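PDB 1YOX: TIGR00266 family protein from Pseudomonas aeruginosa, which is of unknown function but belongs to the AIM24 family, named for mitochondrial biogenesis, within the cupin clan. Local coordinates for residues C[17-22]-C[89-94]. Sequence-based numbering, arbitrary orientation.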
loop_
_atom_site.group_PDB
_atom_site.type_symbol
_atom_site.label_atom_id
_atom_site.label_comp_id
_atom_site.label_asym_id
_atom_site.label_seq_id
_atom_site.Cartn_x
_atom_site.Cartn_y
_atom_site.Cartn_z
HETATM N N MSE C 17 -6.819 -0.038 4.039
HETATM C CA MSE C 17 -5.956 -1.177 4.277
HETATM C C MSE C 17 -6.422 -1.890 5.516
HETATM O O MSE C 17 -6.575 -1.292 6.590
HETATM C CB MSE C 17 -4.501 -0.766 4.383
HETATM C CG MSE C 17 -3.876 -0.435 3.057
HETATM SE SE MSE C 17 -2.160 0.519 3.211
HETATM C CE MSE C 17 -2.717 2.223 3.938
ATOM N N GLN C 18 -6.648 -3.187 5.372
ATOM C CA GLN C 18 -7.451 -3.899 6.359
ATOM C C GLN C 18 -6.813 -5.152 6.953
ATOM O O GLN C 18 -6.015 -5.867 6.294
ATOM C CB GLN C 18 -8.856 -4.181 5.784
ATOM C CG GLN C 18 -9.617 -2.879 5.509
ATOM C CD GLN C 18 -11.052 -3.054 5.013
ATOM O OE1 GLN C 18 -11.441 -4.097 4.461
ATOM N NE2 GLN C 18 -11.845 -2.010 5.191
ATOM N N THR C 19 -7.198 -5.403 8.199
ATOM C CA THR C 19 -6.873 -6.623 8.905
ATOM C C THR C 19 -8.117 -7.236 9.614
ATOM O O THR C 19 -9.024 -6.532 10.019
ATOM C CB THR C 19 -5.755 -6.365 9.901
ATOM O OG1 THR C 19 -5.622 -7.480 10.787
ATOM C CG2 THR C 19 -6.032 -5.162 10.699
ATOM N N VAL C 20 -8.143 -8.550 9.746
ATOM C CA VAL C 20 -9.261 -9.235 10.333
ATOM C C VAL C 20 -8.918 -9.800 11.701
ATOM O O VAL C 20 -8.044 -10.643 11.852
ATOM C CB VAL C 20 -9.883 -10.317 9.381
ATOM C CG1 VAL C 20 -8.924 -11.469 9.160
ATOM C CG2 VAL C 20 -11.206 -10.819 9.965
ATOM N N GLU C 21 -9.619 -9.307 12.707
ATOM C CA GLU C 21 -9.427 -9.795 14.053
ATOM C C GLU C 21 -10.549 -10.780 14.322
ATOM O O GLU C 21 -11.721 -10.408 14.378
ATOM C CB GLU C 21 -9.414 -8.660 15.078
ATOM C CG GLU C 21 -8.979 -9.135 16.465
ATOM C CD GLU C 21 -9.450 -8.231 17.583
ATOM O OE1 GLU C 21 -8.653 -7.382 18.030
ATOM O OE2 GLU C 21 -10.626 -8.345 17.998
ATOM N N ILE C 22 -10.163 -12.038 14.451
ATOM C CA ILE C 22 -11.057 -13.154 14.680
ATOM C C ILE C 22 -11.192 -13.370 16.178
ATOM O O ILE C 22 -10.200 -13.484 16.894
ATOM C CB ILE C 22 -10.492 -14.456 14.066
ATOM C CG1 ILE C 22 -10.143 -14.274 12.559
ATOM C CG2 ILE C 22 -11.453 -15.653 14.347
ATOM C CD1 ILE C 22 -11.343 -14.111 11.617
ATOM N N HIS C 89 -8.484 -13.797 20.929
ATOM C CA HIS C 89 -8.422 -13.109 19.657
ATOM C C HIS C 89 -7.117 -13.399 18.922
ATOM O O HIS C 89 -6.053 -13.571 19.557
ATOM C CB HIS C 89 -8.592 -11.609 19.865
ATOM C CG HIS C 89 -9.844 -11.240 20.595
ATOM N ND1 HIS C 89 -11.010 -10.875 19.951
ATOM C CD2 HIS C 89 -10.106 -11.159 21.924
ATOM C CE1 HIS C 89 -11.937 -10.600 20.853
ATOM N NE2 HIS C 89 -11.414 -10.767 22.055
ATOM N N VAL C 90 -7.219 -13.454 17.589
ATOM C CA VAL C 90 -6.067 -13.525 16.680
ATOM C C VAL C 90 -6.387 -12.669 15.456
ATOM O O VAL C 90 -7.449 -12.832 14.881
ATOM C CB VAL C 90 -5.833 -14.949 16.110
ATOM C CG1 VAL C 90 -4.415 -15.089 15.574
ATOM C CG2 VAL C 90 -6.144 -16.029 17.103
ATOM N N ALA C 91 -5.462 -11.808 15.036
ATOM C CA ALA C 91 -5.647 -10.988 13.839
ATOM C C ALA C 91 -4.756 -11.430 12.637
ATOM O O ALA C 91 -3.633 -11.940 12.829
ATOM C CB ALA C 91 -5.448 -9.497 14.161
ATOM N N PHE C 92 -5.280 -11.229 11.422
ATOM C CA PHE C 92 -4.632 -11.638 10.174
ATOM C C PHE C 92 -4.707 -10.507 9.176
ATOM O O PHE C 92 -5.689 -9.776 9.176
ATOM C CB PHE C 92 -5.304 -12.886 9.568
ATOM C CG PHE C 92 -5.329 -14.060 10.498
ATOM C CD1 PHE C 92 -6.503 -14.392 11.181
ATOM C CD2 PHE C 92 -4.178 -14.808 10.717
ATOM C CE1 PHE C 92 -6.541 -15.444 12.044
ATOM C CE2 PHE C 92 -4.179 -15.879 11.590
ATOM C CZ PHE C 92 -5.369 -16.219 12.256
ATOM N N ALA C 93 -3.646 -10.350 8.370
ATOM C CA ALA C 93 -3.595 -9.406 7.224
ATOM C C ALA C 93 -2.717 -9.978 6.100
ATOM O O ALA C 93 -1.738 -10.713 6.353
ATOM C CB ALA C 93 -3.075 -8.068 7.643
ATOM N N ALA C 94 -3.081 -9.658 4.857
ATOM C CA ALA C 94 -2.273 -10.052 3.693
ATOM C C ALA C 94 -0.969 -9.220 3.643
ATOM O O ALA C 94 -0.893 -8.150 4.250
ATOM C CB ALA C 94 -3.078 -9.895 2.421
HETATM O O HOH W 1 -5.184 -7.744 4.812
#
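F92 O is gripped twice by the neighbouring strand: V20 N donates to it at 2.8 Å, and T19 OG1 comes in above the carbonyl plane, also at 2.8 Å. T19 manages this because OG1 stands anti to its own backbone N (chi1 168°); N38 holds the same hydroxyl. The strands are the two inner ones of a four-stranded antiparallel sheet, 9-13 and 37-40 flanking them. V20–F92 and I22–V90 are hydrogen-bonded pairs, each closed by two N-H···O=C bonds; between them E21 faces A91 in a non-hydrogen-bonded pair, and A91 CA approaches V20 O at 3.1 Å. Beyond the paired strands, a water takes over, donating to Q18 O and accepting from A94 N. V20, I22 and F92 lie on the face packed against the six-stranded sheet that holds strands 119-123 and 156-162, where L120, C121 and F158 meet them. On the other face E21 OE1 is held by Y39, R11 and R168 of a neighbouring subunit, while OE2 lies 3.2 Å from H89 ND1, carboxylate and imidazole planes 57° apart. On the V20 face, I22 reaches the edge of the F92 ring, CG1 lying in the ring plane 3.8 Å from CE1.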